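Local coordinates for protein versicolorin reductase (PDB 4NIM) that probably catalyses NAD(P)(H)-dependent oxidation or reduction of an alcohol or carbonyl substrate, as other short-chain dehydrogenases/reductases do, at residues F130-A135 and G146-V151; T31-A36 and E61-K66; S152-M157 and N258-V263. All coordinates share one frame; numbering follows the deposited sequence. Where two conformers were deposited one is given.

Contact 1 of 3, residues F130-A135 and G146-V151; sequences FLIQEA and GAIVNV
Ile132, on the inner side of helix 114-142, meets Ile148 and Asn150 of strand 147-153 where the helix lies against the central parallel sheet of a Rossmann-type fold. The helical segment 130-135 is held internally by backbone bonds such as Glu134 N to Phe130 O (3.1 Å) and offers one side to the strand. One residue before the main contact, Leu131 leans on Leu97 and Asn99 of strand 96-99, so helix 114-142 spans two adjacent strands. Ile132 itself divides its branches between two partners. Its CB points at the strand, and the CG2 methyl packs on the tip of Ile148, with CG2 to CD1 at 4.0 Å. The other branch carries CG1 over Ile148 CG2 at 4.1 Å, and so the two isoleucines lie at a slant with branches of both in contact. With CG1 of Ile132 beside the backbone N, anti to the carbonyl carbon (chi1 -73°), and the chain extended beyond it (chi2 163°), the terminal CD1 reaches the amide of Asn150, 3.9 Å from OD1 and 4.0 Å from ND2. These side chains approach from opposite directions. A turn further on, Ala135 directs its methyl to Ile148, more loosely, with CB 4.8 Å from Ile148 CD1. The polar end of Asn150 is satisfied away from the helix: OD1 accepts from Asn99 ND2, and ND2 is bonded to Thr177 OG1. Between helix and strand the contact is van der Waals packing alone. Branched aliphatic groups carry the helix on the sheet, while the buried amide brought against a methyl keeps its hydrogen bonds to residues of a neighbouring strand and helix 164-183, which should hold its rotation fixed.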
loop_
_atom_site.group_PDB
_atom_site.type_symbol
_atom_site.label_atom_id
_atom_site.label_comp_id
_atom_site.label_asym_id
_atom_site.label_seq_id
_atom_site.Cartn_x
_atom_site.Cartn_y
_atom_site.Cartn_z
ATOM N N PHE A 130 0.464 -9.395 -7.187
ATOM C CA PHE A 130 0.053 -10.710 -6.782
ATOM C C PHE A 130 -0.810 -10.685 -5.495
ATOM O O PHE A 130 -1.711 -11.477 -5.380
ATOM C CB PHE A 130 1.244 -11.669 -6.733
ATOM C CG PHE A 130 1.671 -12.037 -8.084
ATOM C CD1 PHE A 130 0.910 -12.943 -8.817
ATOM C CD2 PHE A 130 2.686 -11.378 -8.716
ATOM C CE1 PHE A 130 1.228 -13.213 -10.140
ATOM C CE2 PHE A 130 2.996 -11.643 -10.043
ATOM C CZ PHE A 130 2.275 -12.586 -10.742
ATOM N N LEU A 131 -0.636 -9.684 -4.660
ATOM C CA LEU A 131 -1.577 -9.488 -3.507
ATOM C C LEU A 131 -2.958 -9.092 -4.023
ATOM O O LEU A 131 -3.984 -9.587 -3.552
ATOM C CB LEU A 131 -1.050 -8.409 -2.568
ATOM C CG LEU A 131 0.183 -8.849 -1.777
ATOM C CD1 LEU A 131 0.935 -7.635 -1.270
ATOM C CD2 LEU A 131 -0.287 -9.702 -0.626
ATOM N N ILE A 132 -2.967 -8.240 -5.053
ATOM C CA ILE A 132 -4.205 -7.822 -5.678
ATOM C C ILE A 132 -4.879 -9.024 -6.342
ATOM O O ILE A 132 -6.089 -9.216 -6.183
ATOM C CB ILE A 132 -3.972 -6.684 -6.695
ATOM C CG1 ILE A 132 -3.670 -5.363 -5.970
ATOM C CG2 ILE A 132 -5.201 -6.464 -7.576
ATOM C CD1 ILE A 132 -3.040 -4.286 -6.837
ATOM N N GLN A 133 -4.109 -9.789 -7.118
ATOM C CA GLN A 133 -4.620 -11.027 -7.737
ATOM C C GLN A 133 -5.356 -11.883 -6.696
ATOM O O GLN A 133 -6.488 -12.342 -6.939
ATOM C CB GLN A 133 -3.487 -11.799 -8.375
ATOM C CG GLN A 133 -3.852 -13.151 -8.979
ATOM C CD GLN A 133 -2.756 -13.657 -9.879
ATOM O OE1 GLN A 133 -2.540 -13.141 -10.998
ATOM N NE2 GLN A 133 -2.067 -14.665 -9.429
ATOM N N GLU A 134 -4.680 -12.182 -5.602
ATOM C CA GLU A 134 -5.274 -13.041 -4.597
ATOM C C GLU A 134 -6.477 -12.406 -3.906
ATOM O O GLU A 134 -7.434 -13.105 -3.567
ATOM C CB GLU A 134 -4.235 -13.483 -3.547
ATOM C CG GLU A 134 -3.171 -14.409 -4.094
ATOM C CD GLU A 134 -3.763 -15.646 -4.739
ATOM O OE1 GLU A 134 -4.592 -16.322 -4.129
ATOM O OE2 GLU A 134 -3.415 -15.943 -5.902
ATOM N N ALA A 135 -6.411 -11.104 -3.626
ATOM C CA ALA A 135 -7.541 -10.438 -2.943
ATOM C C ALA A 135 -8.784 -10.453 -3.842
ATOM O O ALA A 135 -9.884 -10.769 -3.403
ATOM C CB ALA A 135 -7.166 -9.014 -2.571
ATOM N N GLY A 146 -15.094 -5.318 -2.617
ATOM C CA GLY A 146 -13.796 -5.090 -2.007
ATOM C C GLY A 146 -13.240 -3.708 -2.271
ATOM O O GLY A 146 -13.686 -3.013 -3.168
ATOM N N ALA A 147 -12.284 -3.300 -1.452
ATOM C CA ALA A 147 -11.598 -2.023 -1.631
ATOM C C ALA A 147 -10.118 -2.291 -1.463
ATOM O O ALA A 147 -9.707 -3.003 -0.544
ATOM C CB ALA A 147 -12.091 -0.966 -0.659
ATOM N N ILE A 148 -9.356 -1.854 -2.463
ATOM C CA ILE A 148 -7.907 -1.912 -2.481
ATOM C C ILE A 148 -7.324 -0.477 -2.494
ATOM O O ILE A 148 -7.814 0.405 -3.231
ATOM C CB ILE A 148 -7.442 -2.669 -3.724
ATOM C CG1 ILE A 148 -8.073 -4.085 -3.727
ATOM C CG2 ILE A 148 -5.942 -2.736 -3.778
ATOM C CD1 ILE A 148 -7.693 -4.915 -4.924
ATOM N N VAL A 149 -6.289 -0.259 -1.691
ATOM C CA VAL A 149 -5.576 1.044 -1.626
ATOM C C VAL A 149 -4.099 0.758 -1.861
ATOM O O VAL A 149 -3.458 0.015 -1.118
ATOM C CB VAL A 149 -5.768 1.799 -0.316
ATOM C CG1 VAL A 149 -5.055 3.157 -0.351
ATOM C CG2 VAL A 149 -7.247 1.994 0.008
ATOM N N ASN A 150 -3.583 1.259 -2.973
ATOM C CA ASN A 150 -2.167 1.203 -3.248
ATOM C C ASN A 150 -1.452 2.455 -2.747
ATOM O O ASN A 150 -1.888 3.583 -3.040
ATOM C CB ASN A 150 -1.954 1.042 -4.744
ATOM C CG ASN A 150 -2.484 -0.290 -5.242
ATOM O OD1 ASN A 150 -2.421 -1.277 -4.501
ATOM N ND2 ASN A 150 -3.030 -0.321 -6.452
ATOM N N VAL A 151 -0.378 2.286 -1.999
ATOM C CA VAL A 151 0.395 3.445 -1.557
ATOM C C VAL A 151 1.549 3.623 -2.568
ATOM O O VAL A 151 2.499 2.833 -2.607
ATOM C CB VAL A 151 0.939 3.288 -0.165
ATOM C CG1 VAL A 151 1.755 4.537 0.251
ATOM C CG2 VAL A 151 -0.225 3.091 0.843
#

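Contact 2 of 3, residues T31-A36 and E61-K66; sequences TARLFA and EELGAK
The methyl of Ala36, on the last turn of helix 26-37, points at the end of helix 50-63 and is met by two side chains from there, Leu63 and Ala65. Its CB lies 3.8 Å from Leu63 CB and 3.9 Å from Ala65 CB, so one small group touches both residues that flank Gly64. The backbones can come close as a result: the CA atoms of Ala36 and Ala65 are 5.3 Å apart. Leu63 also points toward the first helix, but lies along it. With CG beside its backbone N and anti to the carbonyl carbon (chi1 -69°), the isobutyl group runs from Ala36 back toward Arg33, one helical turn earlier. Its CD1 methyl rests 3.8 Å from the backbone O of Arg33 and 4.3 Å from Arg33 CB, while the guanidinium end of Arg33 leads away. Leu63 and Ala65 can both face Ala36 because the chain turns sharply between them. Gly64 has a positive phi of 114° and ends helix 50-63 in a Schellman motif, in which Gly64 N bonds to Glu61 O at 3.0 Å. The interface is apolar, with its solvent side at Arg33 and Leu63 and a buried side at Ala36 and Ala65. On that buried side the contact rests on the sheet: Ala36 and Ala65 both touch Leu43 of strand 42-47, and Ala36 also meets Leu60 on helix 50-63. Beyond Ala65 the chain enters strand 66-71, where Lys66 makes backbone bonds with Gln41 and Leu43, so two successive crossover helices of the Rossmann-type fold meet over the strand that links them.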
loop_
_atom_site.group_PDB
_atom_site.type_symbol
_atom_site.label_atom_id
_atom_site.label_comp_id
_atom_site.label_asym_id
_atom_site.label_seq_id
_atom_site.Cartn_x
_atom_site.Cartn_y
_atom_site.Cartn_z
ATOM N N THR A 31 -1.605 2.600 9.884
ATOM C CA THR A 31 -2.842 2.259 9.196
ATOM C C THR A 31 -3.600 1.142 9.963
ATOM O O THR A 31 -4.828 1.234 10.176
ATOM C CB THR A 31 -2.555 1.870 7.711
ATOM O OG1 THR A 31 -1.881 2.970 7.060
ATOM C CG2 THR A 31 -3.825 1.564 6.987
ATOM N N ALA A 32 -2.881 0.085 10.359
ATOM C CA ALA A 32 -3.506 -1.042 11.041
ATOM C C ALA A 32 -4.105 -0.559 12.387
ATOM O O ALA A 32 -5.252 -0.854 12.677
ATOM C CB ALA A 32 -2.517 -2.208 11.258
ATOM N N ARG A 33 -3.337 0.225 13.139
ATOM C CA ARG A 33 -3.819 0.824 14.379
ATOM C C ARG A 33 -5.086 1.648 14.182
ATOM O O ARG A 33 -6.056 1.510 14.945
ATOM C CB ARG A 33 -2.729 1.688 15.036
ATOM C CG ARG A 33 -1.624 0.868 15.688
ATOM C CD ARG A 33 -0.845 1.683 16.734
ATOM N NE ARG A 33 -0.117 2.731 16.029
ATOM C CZ ARG A 33 1.092 2.582 15.472
ATOM N NH1 ARG A 33 1.753 1.426 15.596
ATOM N NH2 ARG A 33 1.648 3.597 14.809
ATOM N N LEU A 34 -5.105 2.507 13.166
ATOM C CA LEU A 34 -6.291 3.308 12.901
ATOM C C LEU A 34 -7.498 2.400 12.551
ATOM O O LEU A 34 -8.634 2.641 12.990
ATOM C CB LEU A 34 -6.025 4.305 11.759
ATOM C CG LEU A 34 -7.222 5.168 11.420
ATOM C CD1 LEU A 34 -7.623 6.032 12.625
ATOM C CD2 LEU A 34 -6.962 6.022 10.183
ATOM N N PHE A 35 -7.246 1.383 11.737
ATOM C CA PHE A 35 -8.306 0.463 11.316
ATOM C C PHE A 35 -8.920 -0.209 12.545
ATOM O O PHE A 35 -10.120 -0.314 12.639
ATOM C CB PHE A 35 -7.802 -0.585 10.354
ATOM C CG PHE A 35 -7.762 -0.124 8.917
ATOM C CD1 PHE A 35 -7.684 1.233 8.595
ATOM C CD2 PHE A 35 -7.818 -1.042 7.892
ATOM C CE1 PHE A 35 -7.684 1.641 7.274
ATOM C CE2 PHE A 35 -7.786 -0.624 6.555
ATOM C CZ PHE A 35 -7.721 0.711 6.253
ATOM N N ALA A 36 -8.082 -0.660 13.465
ATOM C CA ALA A 36 -8.564 -1.249 14.732
ATOM C C ALA A 36 -9.355 -0.237 15.570
ATOM O O ALA A 36 -10.461 -0.540 16.108
ATOM C CB ALA A 36 -7.380 -1.801 15.513
ATOM N N GLU A 61 -4.802 -6.300 19.092
ATOM C CA GLU A 61 -5.793 -7.004 19.900
ATOM C C GLU A 61 -6.272 -6.117 21.053
ATOM O O GLU A 61 -7.457 -6.085 21.330
ATOM C CB GLU A 61 -5.246 -8.353 20.398
ATOM C CG GLU A 61 -4.918 -9.340 19.264
ATOM C CD GLU A 61 -6.008 -10.375 18.996
ATOM O OE1 GLU A 61 -7.014 -10.381 19.750
ATOM O OE2 GLU A 61 -5.879 -11.179 18.039
ATOM N N GLU A 62 -5.375 -5.368 21.697
ATOM C CA GLU A 62 -5.793 -4.518 22.817
ATOM C C GLU A 62 -6.696 -3.375 22.313
ATOM O O GLU A 62 -7.466 -2.835 23.088
ATOM C CB GLU A 62 -4.591 -3.970 23.617
ATOM N N LEU A 63 -6.599 -3.009 21.021
ATOM C CA LEU A 63 -7.493 -2.000 20.426
ATOM C C LEU A 63 -8.820 -2.588 19.977
ATOM O O LEU A 63 -9.722 -1.853 19.575
ATOM C CB LEU A 63 -6.814 -1.322 19.215
ATOM C CG LEU A 63 -5.627 -0.426 19.572
ATOM C CD1 LEU A 63 -4.907 0.026 18.306
ATOM C CD2 LEU A 63 -6.064 0.769 20.426
ATOM N N GLY A 64 -8.942 -3.913 19.986
ATOM C CA GLY A 64 -10.198 -4.568 19.638
ATOM C C GLY A 64 -10.263 -5.407 18.386
ATOM O O GLY A 64 -11.316 -5.965 18.088
ATOM N N ALA A 65 -9.170 -5.497 17.622
ATOM C CA ALA A 65 -9.171 -6.283 16.388
ATOM C C ALA A 65 -8.524 -7.639 16.621
ATOM O O ALA A 65 -7.522 -7.709 17.323
ATOM C CB ALA A 65 -8.378 -5.532 15.325
ATOM N N LYS A 66 -9.055 -8.704 16.045
ATOM C CA LYS A 66 -8.289 -9.975 15.972
ATOM C C LYS A 66 -7.205 -9.727 14.952
ATOM O O LYS A 66 -7.466 -9.124 13.928
ATOM C CB LYS A 66 -9.149 -11.173 15.526
#

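Contact 3 of 3, residues S152-M157 and N258-V263; sequences SSMSSM and NFDQSV
Met154 lies with CG beside its backbone N, anti to the carbonyl carbon, and its chain bends at chi2 (-63°) and chi3, laying CG, SD and CE against Asp260, Asn258 and Ser262 in turn. The contact lies at the C-terminal ends of strands 147-153 and 256-259 in the Rossmann-type parallel sheet and in the loops that follow, where active sites of this fold are found. The sulfur comes to the amide of Asn258 at about a right angle between the side chains, and Asn258 ND2 gives Met154 SD a weak hydrogen bond of 3.2 Å with an N-H...S angle of 153°. Nearer the backbone, Met154 CG packs 3.4 Å from Asp260 CB; the terminal CE reaches 3.4 Å from Ser262 OG. One bent side chain thus spans the end of strand 256-259 and the loop that follows. Its own loop starts with an ST turn, in which Ser153 OG accepts from Ser155 N at 3.0 Å. The same hydroxyl is weakly bonded to Tyr166 OH; the spacing of Tyr166 and Lys170 fits the YxxxK motif of this family, so Ser153 is probably the serine that accompanies them in catalysis. Met154 O also receives a bond from Trp264 NE1, a second tie between these two loops. Beside the methionine, the Asp260 carboxylate turns back on its own loop: Ser262 OG donates to Asp260 OD2 at 2.6 Å, meeting that oxygen on its anti side, 23° out of the carboxylate plane.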
loop_
_atom_site.group_PDB
_atom_site.type_symbol
_atom_site.label_atom_id
_atom_site.label_comp_id
_atom_site.label_asym_id
_atom_site.label_seq_id
_atom_site.Cartn_x
_atom_site.Cartn_y
_atom_site.Cartn_z
ATOM N N SER A 152 1.416 4.630 -3.408
ATOM C CA SER A 152 2.398 4.932 -4.416
ATOM C C SER A 152 3.109 6.225 -3.985
ATOM O O SER A 152 3.207 6.499 -2.795
ATOM C CB SER A 152 1.741 5.074 -5.779
ATOM O OG SER A 152 2.705 5.248 -6.795
ATOM N N SER A 153 3.713 6.946 -4.936
ATOM C CA SER A 153 4.601 8.042 -4.588
ATOM C C SER A 153 4.358 9.282 -5.416
ATOM O O SER A 153 3.931 9.199 -6.571
ATOM C CB SER A 153 6.048 7.541 -4.773
ATOM O OG SER A 153 6.999 8.558 -4.531
ATOM N N MET A 154 4.760 10.443 -4.896
ATOM C CA MET A 154 4.799 11.669 -5.702
ATOM C C MET A 154 5.845 11.573 -6.794
ATOM O O MET A 154 5.878 12.365 -7.711
ATOM C CB MET A 154 5.080 12.918 -4.847
ATOM C CG MET A 154 3.917 13.276 -3.951
ATOM S SD MET A 154 2.371 13.741 -4.790
ATOM C CE MET A 154 2.777 15.266 -5.565
ATOM N N SER A 155 6.756 10.605 -6.663
ATOM C CA SER A 155 7.777 10.341 -7.648
ATOM C C SER A 155 7.317 9.566 -8.892
ATOM O O SER A 155 8.092 9.405 -9.874
ATOM C CB SER A 155 8.921 9.562 -6.965
ATOM O OG SER A 155 9.540 10.303 -5.969
ATOM N N SER A 156 6.037 9.173 -8.927
ATOM C CA SER A 156 5.581 8.215 -9.901
ATOM C C SER A 156 5.412 8.756 -11.316
ATOM O O SER A 156 5.221 7.982 -12.243
ATOM C CB SER A 156 4.274 7.614 -9.418
ATOM O OG SER A 156 3.228 8.526 -9.515
ATOM N N MET A 157 5.423 10.077 -11.494
ATOM C CA MET A 157 5.337 10.613 -12.830
ATOM C C MET A 157 6.704 10.649 -13.530
ATOM O O MET A 157 6.776 10.520 -14.729
ATOM C CB MET A 157 4.710 12.007 -12.815
ATOM C CG MET A 157 4.807 12.695 -14.141
ATOM S SD MET A 157 3.810 14.203 -14.151
ATOM C CE MET A 157 2.177 13.583 -13.842
ATOM N N ASN A 258 -2.893 12.492 -5.095
ATOM C CA ASN A 258 -1.607 13.034 -4.632
ATOM C C ASN A 258 -1.739 13.529 -3.215
ATOM O O ASN A 258 -2.647 14.287 -2.899
ATOM C CB ASN A 258 -1.148 14.157 -5.511
ATOM C CG ASN A 258 -0.872 13.709 -6.920
ATOM O OD1 ASN A 258 -1.711 13.876 -7.831
ATOM N ND2 ASN A 258 0.210 13.040 -7.096
ATOM N N PHE A 259 -0.788 13.161 -2.384
ATOM C CA PHE A 259 -0.816 13.499 -0.978
ATOM C C PHE A 259 0.544 13.989 -0.560
ATOM O O PHE A 259 1.377 13.207 -0.153
ATOM C CB PHE A 259 -1.228 12.301 -0.150
ATOM C CG PHE A 259 -1.606 12.643 1.264
ATOM C CD1 PHE A 259 -0.631 12.736 2.252
ATOM C CD2 PHE A 259 -2.913 12.922 1.602
ATOM C CE1 PHE A 259 -0.955 13.073 3.575
ATOM C CE2 PHE A 259 -3.263 13.238 2.926
ATOM C CZ PHE A 259 -2.273 13.355 3.896
ATOM N N ASP A 260 0.734 15.298 -0.570
ATOM C CA ASP A 260 2.066 15.887 -0.320
ATOM C C ASP A 260 1.948 17.401 -0.368
ATOM O O ASP A 260 0.989 17.925 -0.964
ATOM C CB ASP A 260 3.105 15.451 -1.428
ATOM C CG ASP A 260 4.550 15.780 -1.045
ATOM O OD1 ASP A 260 4.883 15.700 0.148
ATOM O OD2 ASP A 260 5.360 16.144 -1.930
ATOM N N GLN A 261 2.929 18.084 0.216
ATOM C CA GLN A 261 3.063 19.527 0.064
ATOM C C GLN A 261 3.899 19.894 -1.216
ATOM O O GLN A 261 4.862 20.633 -1.181
ATOM C CB GLN A 261 3.613 20.150 1.316
ATOM C CG GLN A 261 2.560 20.051 2.425
ATOM C CD GLN A 261 2.925 20.755 3.694
ATOM O OE1 GLN A 261 4.074 20.645 4.139
ATOM N NE2 GLN A 261 1.937 21.469 4.321
ATOM N N SER A 262 3.445 19.376 -2.317
ATOM C CA SER A 262 3.991 19.656 -3.650
ATOM C C SER A 262 2.883 19.293 -4.638
ATOM O O SER A 262 1.898 18.631 -4.263
ATOM C CB SER A 262 5.246 18.864 -3.907
ATOM O OG SER A 262 5.000 17.461 -4.166
ATOM N N VAL A 263 3.053 19.713 -5.894
ATOM C CA VAL A 263 1.980 19.670 -6.860
ATOM C C VAL A 263 2.612 19.380 -8.224
ATOM O O VAL A 263 3.437 20.141 -8.692
ATOM C CB VAL A 263 1.212 21.026 -6.889
ATOM C CG1 VAL A 263 0.147 20.956 -7.992
ATOM C CG2 VAL A 263 0.520 21.298 -5.523
#

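How the contacts relate
Contacts 1 and 3 use successive lengths of strand 147-153: contact 1 takes the buried body of the strand, under helix 114-142, and contact 3 its C-terminal end and the loop beyond, at the surface. Contact 2 lies elsewhere, on the first part of the chain, where two crossover helices meet partly buried; its centre is about 20 Å from that of contact 1 and about 28 Å from that of contact 3. The chemistry follows the place. Two isoleucines and a buried amide, bonded elsewhere, make contact 1, small methyls and one leucine make contact 2, and contact 3 mixes a thioether with amide, carboxylate and hydroxyl groups near the probable active site.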